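Local structure of type II restriction enzyme SfiI (2EZV) at residues Gln3-Leu8 with Val138-Met143; Gln30-Ala35 with Glu244-Arg249; Ile38-Ala43 with Tyr175-Ser180; Leu93-Leu98 with Val155-Phe160. The protein cuts double-stranded DNA at the interrupted recognition sequence 5'-GGCCN(5)GGCC-3', working as a tetrameric type II restriction endonuclease and leaving 5'-phosphate ends. One frame throughout, in Å; residues are numbered along the deposited sequence.

Interaction 1: residues Gln3-Leu8 with Val138-Met143; sequences QDYREL and VIPHLM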
loop_
_atom_site.group_PDB
_atom_site.type_symbol
_atom_site.label_atom_id
_atom_site.label_comp_id
_atom_site.label_asym_id
_atom_site.label_seq_id
_atom_site.Cartn_x
_atom_site.Cartn_y
_atom_site.Cartn_z
ATOM N N GLN D 3 -25.145 4.744 7.070
ATOM C CA GLN D 3 -24.297 3.744 6.428
ATOM C C GLN D 3 -24.953 3.427 5.081
ATOM O O GLN D 3 -24.276 3.115 4.105
ATOM C CB GLN D 3 -24.205 2.458 7.255
ATOM C CG GLN D 3 -23.317 2.529 8.492
ATOM C CD GLN D 3 -22.977 1.140 9.022
ATOM O OE1 GLN D 3 -23.868 0.338 9.305
ATOM N NE2 GLN D 3 -21.681 0.848 9.147
ATOM N N ASP D 4 -26.280 3.515 5.048
ATOM C CA ASP D 4 -27.063 3.246 3.844
ATOM C C ASP D 4 -27.248 4.568 3.101
ATOM O O ASP D 4 -27.940 5.465 3.574
ATOM C CB ASP D 4 -28.432 2.684 4.235
ATOM C CG ASP D 4 -29.173 2.068 3.066
ATOM O OD1 ASP D 4 -29.251 2.705 1.996
ATOM O OD2 ASP D 4 -29.686 0.944 3.226
ATOM N N TYR D 5 -26.639 4.688 1.932
ATOM C CA TYR D 5 -26.739 5.919 1.170
ATOM C C TYR D 5 -28.180 6.320 0.839
ATOM O O TYR D 5 -28.468 7.499 0.654
ATOM C CB TYR D 5 -25.924 5.797 -0.109
ATOM C CG TYR D 5 -26.638 5.084 -1.227
ATOM C CD1 TYR D 5 -27.294 5.806 -2.226
ATOM C CD2 TYR D 5 -26.676 3.691 -1.283
ATOM C CE1 TYR D 5 -27.963 5.162 -3.253
ATOM C CE2 TYR D 5 -27.350 3.032 -2.307
ATOM C CZ TYR D 5 -27.990 3.779 -3.286
ATOM O OH TYR D 5 -28.666 3.152 -4.294
ATOM N N ARG D 6 -29.088 5.351 0.762
ATOM C CA ARG D 6 -30.480 5.667 0.454
ATOM C C ARG D 6 -31.109 6.538 1.542
ATOM O O ARG D 6 -32.041 7.289 1.277
ATOM C CB ARG D 6 -31.285 4.377 0.250
ATOM C CG ARG D 6 -30.919 3.641 -1.043
ATOM C CD ARG D 6 -31.430 2.211 -1.081
ATOM N NE ARG D 6 -30.971 1.434 0.062
ATOM C CZ ARG D 6 -31.131 0.120 0.188
ATOM N NH1 ARG D 6 -31.739 -0.572 -0.770
ATOM N NH2 ARG D 6 -30.692 -0.502 1.277
ATOM N N GLU D 7 -30.590 6.453 2.761
ATOM C CA GLU D 7 -31.119 7.264 3.841
ATOM C C GLU D 7 -30.551 8.678 3.773
ATOM O O GLU D 7 -30.906 9.532 4.583
ATOM C CB GLU D 7 -30.763 6.664 5.189
ATOM C CG GLU D 7 -31.114 5.224 5.342
ATOM C CD GLU D 7 -30.844 4.747 6.741
ATOM O OE1 GLU D 7 -29.896 5.277 7.367
ATOM O OE2 GLU D 7 -31.571 3.846 7.210
ATOM N N LEU D 8 -29.640 8.921 2.836
ATOM C CA LEU D 8 -29.074 10.258 2.692
ATOM C C LEU D 8 -30.047 11.078 1.871
ATOM O O LEU D 8 -30.760 10.538 1.025
ATOM C CB LEU D 8 -27.730 10.227 1.950
ATOM C CG LEU D 8 -26.511 9.604 2.628
ATOM C CD1 LEU D 8 -25.270 9.888 1.782
ATOM C CD2 LEU D 8 -26.344 10.190 4.013
ATOM N N VAL D 138 -25.222 1.120 -15.279
ATOM C CA VAL D 138 -24.428 1.020 -14.052
ATOM C C VAL D 138 -25.397 0.793 -12.905
ATOM O O VAL D 138 -26.375 1.526 -12.766
ATOM C CB VAL D 138 -23.658 2.329 -13.760
ATOM C CG1 VAL D 138 -22.925 2.214 -12.437
ATOM C CG2 VAL D 138 -22.690 2.639 -14.887
ATOM N N ILE D 139 -25.136 -0.212 -12.081
ATOM C CA ILE D 139 -26.019 -0.486 -10.955
ATOM C C ILE D 139 -25.976 0.653 -9.938
ATOM O O ILE D 139 -24.971 1.352 -9.806
ATOM C CB ILE D 139 -25.644 -1.807 -10.246
ATOM C CG1 ILE D 139 -24.215 -1.733 -9.716
ATOM C CG2 ILE D 139 -25.763 -2.968 -11.213
ATOM C CD1 ILE D 139 -23.846 -2.912 -8.830
ATOM N N PRO D 140 -27.075 0.855 -9.203
ATOM C CA PRO D 140 -27.125 1.923 -8.208
ATOM C C PRO D 140 -26.188 1.652 -7.036
ATOM O O PRO D 140 -25.733 2.582 -6.369
ATOM C CB PRO D 140 -28.595 1.929 -7.789
ATOM C CG PRO D 140 -28.951 0.469 -7.862
ATOM C CD PRO D 140 -28.310 0.045 -9.174
ATOM N N HIS D 141 -25.894 0.379 -6.794
ATOM C CA HIS D 141 -25.022 0.017 -5.685
ATOM C C HIS D 141 -24.689 -1.471 -5.682
ATOM O O HIS D 141 -25.394 -2.265 -6.289
ATOM C CB HIS D 141 -25.703 0.394 -4.366
ATOM C CG HIS D 141 -27.087 -0.166 -4.222
ATOM N ND1 HIS D 141 -27.332 -1.510 -4.035
ATOM C CD2 HIS D 141 -28.301 0.433 -4.273
ATOM C CE1 HIS D 141 -28.636 -1.716 -3.978
ATOM N NE2 HIS D 141 -29.248 -0.553 -4.120
ATOM N N LEU D 142 -23.612 -1.839 -4.996
ATOM C CA LEU D 142 -23.195 -3.237 -4.891
ATOM C C LEU D 142 -23.443 -3.697 -3.462
ATOM O O LEU D 142 -22.921 -3.106 -2.519
ATOM C CB LEU D 142 -21.706 -3.383 -5.213
ATOM C CG LEU D 142 -21.104 -4.792 -5.160
ATOM C CD1 LEU D 142 -21.716 -5.677 -6.246
ATOM C CD2 LEU D 142 -19.611 -4.690 -5.355
ATOM N N MET D 143 -24.233 -4.751 -3.297
ATOM C CA MET D 143 -24.533 -5.249 -1.965
ATOM C C MET D 143 -23.341 -5.969 -1.354
ATOM O O MET D 143 -22.748 -6.851 -1.974
ATOM C CB MET D 143 -25.754 -6.175 -2.009
ATOM C CG MET D 143 -27.054 -5.456 -2.341
ATOM S SD MET D 143 -27.471 -4.199 -1.103
ATOM C CE MET D 143 -29.254 -4.252 -1.147
#
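Tyr5 faces His141 across a wide backbone gap, 9.2 Å between their CA atoms; no backbone hydrogen bond crosses it, and the contact of the 3-10 turn of residues 5-7 with the start of strand 141-145 rests mainly on side chains. The turn opens with an Asx turn, in which Arg6 N donates to Asp4 OD1. Both aromatic side chains leave the backbone toward the opposite segment, and each has its CG set between its own backbone N and carbonyl carbon. The two rings meet rim to rim with centroids 5.5 Å apart and planes at 58°, neither lying over the other. How closely the Tyr5 hydroxyl approaches the imidazole is doubtful in the model; Pro140 CB also lies 3.7 Å from Tyr5 OH. Beyond this pair, Tyr5 also meets the ring of His188, whose NE2 is hydrogen-bonded to Pro140 O, and packs through its CB on Val155 of strand 151-167. Arg6, exposed at the surface, brings NH1 to 4.5 Å from Met143 CE. Asp4 fixes the turn of the guanidinium about its chain and probably offsets its charge: the arginine grips it side-on with NE and NH2, one to each carboxylate oxygen. The tighter of the two bonds, Arg6 NH2 to Asp4 OD2, measures 2.6 Å, is nearly straight at 173°, and uses the syn lone pair of OD2.

Interaction 2: residues Gln30-Ala35 with Glu244-Arg249; sequences QYSKEA and EYTQPR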
loop_
_atom_site.group_PDB
_atom_site.type_symbol
_atom_site.label_atom_id
_atom_site.label_comp_id
_atom_site.label_asym_id
_atom_site.label_seq_id
_atom_site.Cartn_x
_atom_site.Cartn_y
_atom_site.Cartn_z
ATOM N N GLN D 30 -1.706 16.769 -9.153
ATOM C CA GLN D 30 -0.372 16.449 -8.679
ATOM C C GLN D 30 0.357 15.453 -9.579
ATOM O O GLN D 30 1.582 15.332 -9.526
ATOM C CB GLN D 30 -0.460 15.951 -7.227
ATOM C CG GLN D 30 -1.042 17.032 -6.302
ATOM C CD GLN D 30 -1.012 16.692 -4.822
ATOM O OE1 GLN D 30 -1.328 17.534 -3.987
ATOM N NE2 GLN D 30 -0.641 15.464 -4.493
ATOM N N TYR D 31 -0.394 14.753 -10.421
ATOM C CA TYR D 31 0.192 13.786 -11.342
ATOM C C TYR D 31 0.273 14.343 -12.767
ATOM O O TYR D 31 0.745 13.658 -13.670
ATOM C CB TYR D 31 -0.651 12.514 -11.362
ATOM C CG TYR D 31 0.013 11.352 -12.069
ATOM C CD1 TYR D 31 1.123 10.714 -11.507
ATOM C CD2 TYR D 31 -0.455 10.895 -13.306
ATOM C CE1 TYR D 31 1.753 9.652 -12.157
ATOM C CE2 TYR D 31 0.175 9.831 -13.965
ATOM C CZ TYR D 31 1.275 9.219 -13.384
ATOM O OH TYR D 31 1.912 8.181 -14.029
ATOM N N SER D 32 -0.182 15.583 -12.961
ATOM C CA SER D 32 -0.211 16.192 -14.293
ATOM C C SER D 32 1.133 16.321 -15.017
ATOM O O SER D 32 1.194 16.154 -16.231
ATOM C CB SER D 32 -0.899 17.562 -14.239
ATOM O OG SER D 32 -0.058 18.544 -13.668
ATOM N N LYS D 33 2.207 16.623 -14.293
ATOM C CA LYS D 33 3.515 16.752 -14.935
ATOM C C LYS D 33 3.925 15.427 -15.567
ATOM O O LYS D 33 4.300 15.381 -16.743
ATOM C CB LYS D 33 4.577 17.176 -13.922
ATOM C CG LYS D 33 5.980 17.315 -14.513
ATOM C CD LYS D 33 6.965 17.771 -13.457
ATOM C CE LYS D 33 8.374 17.878 -14.008
ATOM N NZ LYS D 33 8.874 16.568 -14.505
ATOM N N GLU D 34 3.848 14.352 -14.785
ATOM C CA GLU D 34 4.214 13.033 -15.276
ATOM C C GLU D 34 3.222 12.536 -16.316
ATOM O O GLU D 34 3.593 11.800 -17.237
ATOM C CB GLU D 34 4.305 12.036 -14.120
ATOM C CG GLU D 34 4.392 10.582 -14.574
ATOM C CD GLU D 34 4.749 9.636 -13.452
ATOM O OE1 GLU D 34 4.488 8.424 -13.595
ATOM O OE2 GLU D 34 5.294 10.105 -12.431
ATOM N N ALA D 35 1.964 12.939 -16.173
ATOM C CA ALA D 35 0.932 12.530 -17.120
ATOM C C ALA D 35 1.230 13.082 -18.516
ATOM O O ALA D 35 1.156 12.356 -19.511
ATOM C CB ALA D 35 -0.440 13.010 -16.648
ATOM N N GLU D 244 4.874 23.022 -15.956
ATOM C CA GLU D 244 4.897 21.636 -16.422
ATOM C C GLU D 244 3.640 20.915 -15.950
ATOM O O GLU D 244 3.218 19.926 -16.547
ATOM C CB GLU D 244 6.107 20.887 -15.869
ATOM C CG GLU D 244 7.453 21.535 -16.096
ATOM C CD GLU D 244 8.580 20.645 -15.600
ATOM O OE1 GLU D 244 8.953 19.707 -16.344
ATOM O OE2 GLU D 244 9.075 20.863 -14.465
ATOM N N TYR D 245 3.063 21.395 -14.851
ATOM C CA TYR D 245 1.847 20.795 -14.329
ATOM C C TYR D 245 0.696 21.586 -14.901
ATOM O O TYR D 245 0.895 22.669 -15.445
ATOM C CB TYR D 245 1.770 20.900 -12.805
ATOM C CG TYR D 245 2.819 20.135 -12.045
ATOM C CD1 TYR D 245 4.120 20.622 -11.920
ATOM C CD2 TYR D 245 2.501 18.932 -11.417
ATOM C CE1 TYR D 245 5.080 19.926 -11.181
ATOM C CE2 TYR D 245 3.449 18.230 -10.680
ATOM C CZ TYR D 245 4.735 18.730 -10.565
ATOM O OH TYR D 245 5.670 18.019 -9.841
ATOM N N THR D 246 -0.506 21.048 -14.772
ATOM C CA THR D 246 -1.684 21.744 -15.254
ATOM C C THR D 246 -2.001 22.904 -14.299
ATOM O O THR D 246 -1.450 22.985 -13.203
ATOM C CB THR D 246 -2.900 20.798 -15.299
ATOM O OG1 THR D 246 -2.967 20.058 -14.074
ATOM C CG2 THR D 246 -2.797 19.836 -16.482
ATOM N N GLN D 247 -2.879 23.804 -14.727
ATOM C CA GLN D 247 -3.282 24.927 -13.893
ATOM C C GLN D 247 -4.259 24.381 -12.851
ATOM O O GLN D 247 -5.343 23.897 -13.189
ATOM C CB GLN D 247 -3.961 26.014 -14.737
ATOM C CG GLN D 247 -3.047 26.656 -15.768
ATOM C CD GLN D 247 -1.951 27.515 -15.145
ATOM O OE1 GLN D 247 -0.904 27.749 -15.759
ATOM N NE2 GLN D 247 -2.194 28.001 -13.929
ATOM N N PRO D 248 -3.877 24.441 -11.565
ATOM C CA PRO D 248 -4.723 23.946 -10.477
ATOM C C PRO D 248 -5.959 24.826 -10.305
ATOM O O PRO D 248 -5.975 25.734 -9.475
ATOM C CB PRO D 248 -3.788 24.014 -9.274
ATOM C CG PRO D 248 -3.002 25.267 -9.576
ATOM C CD PRO D 248 -2.664 25.093 -11.036
ATOM N N ARG D 249 -6.988 24.562 -11.096
ATOM C CA ARG D 249 -8.206 25.346 -11.018
ATOM C C ARG D 249 -9.399 24.472 -10.653
ATOM O O ARG D 249 -9.643 23.438 -11.275
ATOM C CB ARG D 249 -8.452 26.075 -12.356
#
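Ser32 and Lys33, on the long helix 10-41, meet Thr246 and Tyr245 of the irregular chain that leads into strand 249-253, in a helix-to-loop contact anchored by one hydrogen bond and one CH-pi pair. Thr246 N donates to Ser32 OG over 2.8 Å, with an angle of 157° at the hydrogen. Next to it Lys33 CB sits squarely over one face of the Tyr245 ring, 3.5 Å from its centroid and only 9° off the normal. The lysine chain, fully extended as far as CE with CG anti to the backbone N (chi1 179°), carries on across the phenol, bringing Lys33 CD to 3.7 Å from Tyr245 CE1. It runs side by side with Glu244, pointing the same way, and its bend at the last torsion leaves Lys33 NZ in a long salt bridge of 3.6 Å to Glu244 OE1. At the edge of the Tyr245 ring, near its plane, lies Gln30 O.

The second shell fixes these groups. Ser32 OG is also hydrogen-bonded to Gln29 O, which ties the hydroxyl back to its own helix, while Ser32 O is bonded to Tyr239 OH. Tyr245 meets the ring of Phe266 as well, and Gln30 OE1 takes a bond from Leu267 N, so the C-terminal tail packs against the same helix. The threonine completes the contact from beside the serine, with Thr246 CG2 3.7 Å from Ser32 CB.

Interaction 3: residues Ile38-Ala43 with Tyr175-Ser180; sequences IFETTA and YRELKS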
loop_
_atom_site.group_PDB
_atom_site.type_symbol
_atom_site.label_atom_id
_atom_site.label_comp_id
_atom_site.label_asym_id
_atom_site.label_seq_id
_atom_site.Cartn_x
_atom_site.Cartn_y
_atom_site.Cartn_z
ATOM N N ILE D 38 4.193 11.194 -19.940
ATOM C CA ILE D 38 3.811 9.869 -20.400
ATOM C C ILE D 38 2.911 9.966 -21.628
ATOM O O ILE D 38 3.149 9.300 -22.638
ATOM C CB ILE D 38 3.084 9.078 -19.285
ATOM C CG1 ILE D 38 4.097 8.645 -18.223
ATOM C CG2 ILE D 38 2.348 7.877 -19.873
ATOM C CD1 ILE D 38 3.493 7.859 -17.067
ATOM N N PHE D 39 1.891 10.811 -21.548
ATOM C CA PHE D 39 0.958 10.964 -22.652
ATOM C C PHE D 39 1.605 11.410 -23.959
ATOM O O PHE D 39 1.214 10.957 -25.036
ATOM C CB PHE D 39 -0.140 11.965 -22.309
ATOM C CG PHE D 39 -1.329 11.878 -23.221
ATOM C CD1 PHE D 39 -2.338 10.949 -22.981
ATOM C CD2 PHE D 39 -1.411 12.675 -24.363
ATOM C CE1 PHE D 39 -3.409 10.816 -23.864
ATOM C CE2 PHE D 39 -2.478 12.544 -25.246
ATOM C CZ PHE D 39 -3.476 11.613 -24.996
ATOM N N GLU D 40 2.590 12.292 -23.871
ATOM C CA GLU D 40 3.223 12.805 -25.075
ATOM C C GLU D 40 4.478 12.095 -25.568
ATOM O O GLU D 40 4.727 12.080 -26.773
ATOM C CB GLU D 40 3.541 14.292 -24.906
ATOM C CG GLU D 40 2.362 15.122 -24.421
ATOM C CD GLU D 40 2.570 16.619 -24.606
ATOM O OE1 GLU D 40 3.720 17.088 -24.470
ATOM O OE2 GLU D 40 1.574 17.327 -24.874
ATOM N N THR D 41 5.266 11.507 -24.666
ATOM C CA THR D 41 6.511 10.865 -25.089
ATOM C C THR D 41 6.470 9.355 -25.316
ATOM O O THR D 41 7.475 8.762 -25.708
ATOM C CB THR D 41 7.664 11.167 -24.099
ATOM O OG1 THR D 41 7.480 10.411 -22.897
ATOM C CG2 THR D 41 7.700 12.653 -23.757
ATOM N N THR D 42 5.321 8.731 -25.091
ATOM C CA THR D 42 5.221 7.289 -25.273
ATOM C C THR D 42 4.988 6.891 -26.725
ATOM O O THR D 42 3.997 7.288 -27.330
ATOM C CB THR D 42 4.091 6.703 -24.417
ATOM O OG1 THR D 42 4.327 7.024 -23.042
ATOM C CG2 THR D 42 4.024 5.192 -24.588
ATOM N N ALA D 43 5.910 6.095 -27.266
ATOM C CA ALA D 43 5.832 5.622 -28.646
ATOM C C ALA D 43 4.437 5.098 -28.970
ATOM O O ALA D 43 3.862 4.323 -28.203
ATOM C CB ALA D 43 6.869 4.537 -28.882
ATOM N N TYR D 175 5.206 12.334 -29.530
ATOM C CA TYR D 175 4.293 11.832 -30.554
ATOM C C TYR D 175 2.893 12.429 -30.516
ATOM O O TYR D 175 2.079 12.149 -31.387
ATOM C CB TYR D 175 4.172 10.310 -30.462
ATOM C CG TYR D 175 5.488 9.605 -30.289
ATOM C CD1 TYR D 175 6.241 9.774 -29.124
ATOM C CD2 TYR D 175 5.991 8.771 -31.291
ATOM C CE1 TYR D 175 7.460 9.135 -28.956
ATOM C CE2 TYR D 175 7.216 8.120 -31.135
ATOM C CZ TYR D 175 7.944 8.308 -29.962
ATOM O OH TYR D 175 9.155 7.672 -29.794
ATOM N N ARG D 176 2.590 13.229 -29.506
ATOM C CA ARG D 176 1.271 13.835 -29.430
ATOM C C ARG D 176 1.287 14.924 -28.374
ATOM O O ARG D 176 2.291 15.121 -27.685
ATOM C CB ARG D 176 0.195 12.768 -29.142
ATOM C CG ARG D 176 0.251 12.123 -27.769
ATOM C CD ARG D 176 -0.120 10.651 -27.829
ATOM N NE ARG D 176 0.987 9.882 -28.394
ATOM C CZ ARG D 176 1.019 8.558 -28.505
ATOM N NH1 ARG D 176 -0.001 7.823 -28.091
ATOM N NH2 ARG D 176 2.079 7.966 -29.037
ATOM N N GLU D 177 0.184 15.647 -28.256
ATOM C CA GLU D 177 0.125 16.738 -27.303
ATOM C C GLU D 177 -1.101 16.737 -26.406
ATOM O O GLU D 177 -2.235 16.782 -26.884
ATOM C CB GLU D 177 0.210 18.057 -28.058
ATOM C CG GLU D 177 -0.283 19.250 -27.283
ATOM C CD GLU D 177 -0.309 20.493 -28.139
ATOM O OE1 GLU D 177 -0.810 20.401 -29.280
ATOM O OE2 GLU D 177 0.160 21.553 -27.675
ATOM N N LEU D 178 -0.856 16.686 -25.100
ATOM C CA LEU D 178 -1.925 16.711 -24.113
ATOM C C LEU D 178 -2.240 18.182 -23.871
ATOM O O LEU D 178 -1.377 18.942 -23.439
ATOM C CB LEU D 178 -1.463 16.079 -22.806
ATOM C CG LEU D 178 -2.436 15.136 -22.100
ATOM C CD1 LEU D 178 -1.978 14.979 -20.660
ATOM C CD2 LEU D 178 -3.850 15.670 -22.156
ATOM N N LYS D 179 -3.478 18.575 -24.146
ATOM C CA LYS D 179 -3.891 19.962 -23.982
ATOM C C LYS D 179 -4.622 20.219 -22.668
ATOM O O LYS D 179 -4.350 21.204 -21.982
ATOM C CB LYS D 179 -4.769 20.388 -25.171
ATOM N N SER D 180 -5.548 19.333 -22.317
ATOM C CA SER D 180 -6.317 19.484 -21.089
ATOM C C SER D 180 -6.857 18.144 -20.600
ATOM O O SER D 180 -7.024 17.206 -21.383
ATOM C CB SER D 180 -7.510 20.419 -21.321
ATOM O OG SER D 180 -7.102 21.702 -21.748
#
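Tyr175 N donates to Glu40 O, a 2.8 Å bond that arrives nearly along the C=O axis and ties the last turn of helix 10-41 to the chain entering strand 176-186. A second backbone amide is met by a side chain: Leu178 N donates to Glu40 OE2, although the carboxylate oxygen is less surely placed. Glu40 reaches it through a chain extended beyond CG, while its OE1 forms salt bridges with Lys36 and Arg174. These two cations probably help hold the buried glutamate ionised. Within the helical segment, Thr42 OG1 turns back to donate to Ile38 O over 2.6 Å, closing the helix end.

Aromatic contacts flank the polar ones. Ala43 CA lies over one face of the Tyr175 ring, 3.8 Å from the centroid and 15° off the normal, with Glu40 O at the ring edge. Phe39, from the helix, crosses Leu178 at about a right angle, Phe39 CD2 and Leu178 CG being 3.5 Å apart; the phenyl also meets the ring of Tyr165.

Bent at chi2 and chi3, Arg176 lays its aliphatic part against the helix, its CG 3.7 Å from Phe39 CE2, with the ring and guanidinium planes 78° apart. Farther out it packs on helix 49-62. Together these contacts seat the C-terminal end of a long helix on a strand of the central mixed sheet of this PDDEXK-clan nuclease.

Interaction 4: residues Leu93-Leu98 with Val155-Phe160; sequences LPQVLL and VTTSIF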
loop_
_atom_site.group_PDB
_atom_site.type_symbol
_atom_site.label_atom_id
_atom_site.label_comp_id
_atom_site.label_asym_id
_atom_site.label_seq_id
_atom_site.Cartn_x
_atom_site.Cartn_y
_atom_site.Cartn_z
ATOM N N LEU D 93 -19.329 6.017 4.568
ATOM C CA LEU D 93 -20.045 5.386 3.481
ATOM C C LEU D 93 -19.336 4.358 2.618
ATOM O O LEU D 93 -18.259 4.612 2.069
ATOM C CB LEU D 93 -20.613 6.469 2.570
ATOM C CG LEU D 93 -21.426 7.546 3.286
ATOM C CD1 LEU D 93 -21.924 8.565 2.269
ATOM C CD2 LEU D 93 -22.591 6.902 4.032
ATOM N N PRO D 94 -19.933 3.165 2.507
ATOM C CA PRO D 94 -19.353 2.105 1.677
ATOM C C PRO D 94 -19.558 2.622 0.234
ATOM O O PRO D 94 -20.637 3.127 -0.111
ATOM C CB PRO D 94 -20.219 0.893 2.017
ATOM C CG PRO D 94 -21.555 1.522 2.343
ATOM C CD PRO D 94 -21.153 2.705 3.190
ATOM N N GLN D 95 -18.532 2.521 -0.605
ATOM C CA GLN D 95 -18.643 3.048 -1.956
ATOM C C GLN D 95 -17.907 2.254 -3.027
ATOM O O GLN D 95 -16.848 1.686 -2.780
ATOM C CB GLN D 95 -18.131 4.493 -1.954
ATOM C CG GLN D 95 -17.968 5.165 -3.312
ATOM C CD GLN D 95 -17.338 6.558 -3.194
ATOM O OE1 GLN D 95 -16.206 6.705 -2.719
ATOM N NE2 GLN D 95 -18.068 7.583 -3.631
ATOM N N VAL D 96 -18.491 2.215 -4.223
ATOM C CA VAL D 96 -17.874 1.555 -5.366
ATOM C C VAL D 96 -17.442 2.695 -6.288
ATOM O O VAL D 96 -18.265 3.266 -7.001
ATOM C CB VAL D 96 -18.869 0.657 -6.128
ATOM C CG1 VAL D 96 -18.182 0.049 -7.335
ATOM C CG2 VAL D 96 -19.390 -0.450 -5.229
ATOM N N LEU D 97 -16.164 3.056 -6.257
ATOM C CA LEU D 97 -15.693 4.141 -7.120
ATOM C C LEU D 97 -15.518 3.618 -8.531
ATOM O O LEU D 97 -14.808 2.635 -8.748
ATOM C CB LEU D 97 -14.357 4.718 -6.626
ATOM C CG LEU D 97 -13.723 5.770 -7.556
ATOM C CD1 LEU D 97 -14.741 6.862 -7.869
ATOM C CD2 LEU D 97 -12.490 6.386 -6.906
ATOM N N LEU D 98 -16.175 4.277 -9.482
ATOM C CA LEU D 98 -16.104 3.903 -10.896
ATOM C C LEU D 98 -15.631 5.091 -11.715
ATOM O O LEU D 98 -16.267 6.144 -11.708
ATOM C CB LEU D 98 -17.488 3.489 -11.413
ATOM C CG LEU D 98 -18.037 2.066 -11.269
ATOM C CD1 LEU D 98 -17.430 1.372 -10.081
ATOM C CD2 LEU D 98 -19.558 2.131 -11.156
ATOM N N VAL D 155 -22.606 2.414 -2.301
ATOM C CA VAL D 155 -22.965 3.369 -3.337
ATOM C C VAL D 155 -22.013 3.439 -4.513
ATOM O O VAL D 155 -20.790 3.412 -4.358
ATOM C CB VAL D 155 -23.063 4.792 -2.792
ATOM C CG1 VAL D 155 -24.214 5.521 -3.486
ATOM C CG2 VAL D 155 -23.218 4.760 -1.289
ATOM N N THR D 156 -22.605 3.575 -5.688
ATOM C CA THR D 156 -21.884 3.681 -6.941
ATOM C C THR D 156 -21.671 5.155 -7.249
ATOM O O THR D 156 -22.611 5.943 -7.189
ATOM C CB THR D 156 -22.714 3.017 -8.085
ATOM O OG1 THR D 156 -22.185 1.714 -8.357
ATOM C CG2 THR D 156 -22.703 3.857 -9.348
ATOM N N THR D 157 -20.438 5.529 -7.557
ATOM C CA THR D 157 -20.128 6.911 -7.905
ATOM C C THR D 157 -19.402 6.893 -9.241
ATOM O O THR D 157 -18.312 6.330 -9.360
ATOM C CB THR D 157 -19.248 7.589 -6.833
ATOM O OG1 THR D 157 -19.996 7.707 -5.621
ATOM C CG2 THR D 157 -18.819 8.994 -7.286
ATOM N N SER D 158 -20.011 7.524 -10.239
ATOM C CA SER D 158 -19.464 7.544 -11.591
ATOM C C SER D 158 -18.637 8.760 -11.953
ATOM O O SER D 158 -19.093 9.902 -11.831
ATOM C CB SER D 158 -20.602 7.392 -12.597
ATOM O OG SER D 158 -21.336 6.210 -12.326
ATOM N N ILE D 159 -17.428 8.502 -12.442
ATOM C CA ILE D 159 -16.516 9.569 -12.823
ATOM C C ILE D 159 -15.821 9.348 -14.169
ATOM O O ILE D 159 -15.464 8.227 -14.522
ATOM C CB ILE D 159 -15.465 9.752 -11.721
ATOM C CG1 ILE D 159 -16.198 10.109 -10.425
ATOM C CG2 ILE D 159 -14.456 10.851 -12.105
ATOM C CD1 ILE D 159 -15.360 10.017 -9.201
ATOM N N PHE D 160 -15.629 10.432 -14.911
ATOM C CA PHE D 160 -14.977 10.362 -16.211
ATOM C C PHE D 160 -13.816 11.333 -16.358
ATOM O O PHE D 160 -13.961 12.537 -16.127
ATOM C CB PHE D 160 -15.986 10.618 -17.331
ATOM C CG PHE D 160 -16.986 9.516 -17.502
ATOM C CD1 PHE D 160 -18.059 9.389 -16.630
ATOM C CD2 PHE D 160 -16.839 8.588 -18.525
ATOM C CE1 PHE D 160 -18.970 8.351 -16.774
ATOM C CE2 PHE D 160 -17.741 7.547 -18.681
ATOM C CZ PHE D 160 -18.812 7.427 -17.803
#
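Gln95 sends its CG anti to the backbone N (chi1 171°) and stays extended beyond it, while Thr157 sets OG1 anti to its carbonyl carbon; the amide and hydroxyl thus meet on one face of a parallel strand pair in the central mixed sheet of this PDDEXK-clan enzyme. Gln95 NE2 donates to Thr157 OG1 over 2.8 Å, the hydroxyl tilted out of the amide plane. Both ends of this buried amide have further partners: OE1 is bonded to Arg84 on the neighbouring strand 80-86, and NE2 also to Thr20 of helix 10-41, which covers this face.

Segments 93-98 and 155-160 run parallel with Gln95 opposite Val155 and Leu98 opposite Ser158, their axes at 35°. The backbone bonds alternate as parallel pairing demands: Val96 N and Leu98 N donate to Val155 O and Thr157 O, and Val96 O and Leu98 O accept from Thr157 N and Ile159 N. The straightest, Val96 N to Val155 O, is 2.6 Å long at 173°; the first, from Val155 N to Pro94 O, is weak.

On the face bearing Val96 and Leu98, Leu98 CD2 packs against Thr156, 4.0 Å from its CG2. Further along, the same strand 93-104 continues to Asp100 and Ala101, which with Asp79 make up the calcium site. On the helix-covered face Leu97 and Ile159 meet through their methyls, Leu97 CD1 lying 3.5 Å from Ile159 CD1.

Overall arrangement
Interactions 1, 3 and 4 all reach the same mixed sheet, with interaction 4 in its interior. Interaction 1 lies beside interaction 4, centres about 9 Å apart, and touches it where Tyr5 packs on Val155; strands 141-145 and 151-167 are neighbours there. Across the chain's centre, about 38 Å from interaction 1 centre to centre, interaction 3 joins strand 176-186 to helix 10-41. Interaction 2 uses the same helix, about 13 Å from interaction 3 between centres, and both border the third subunit. Along the chain, interaction 4 nests inside interaction 3, which nests inside interaction 2, while interaction 1 crosses all three. The N-terminal part thus joins the sheet through interaction 1; the C-terminal part is tied to helix 10-41, which interaction 3 joins to the sheet.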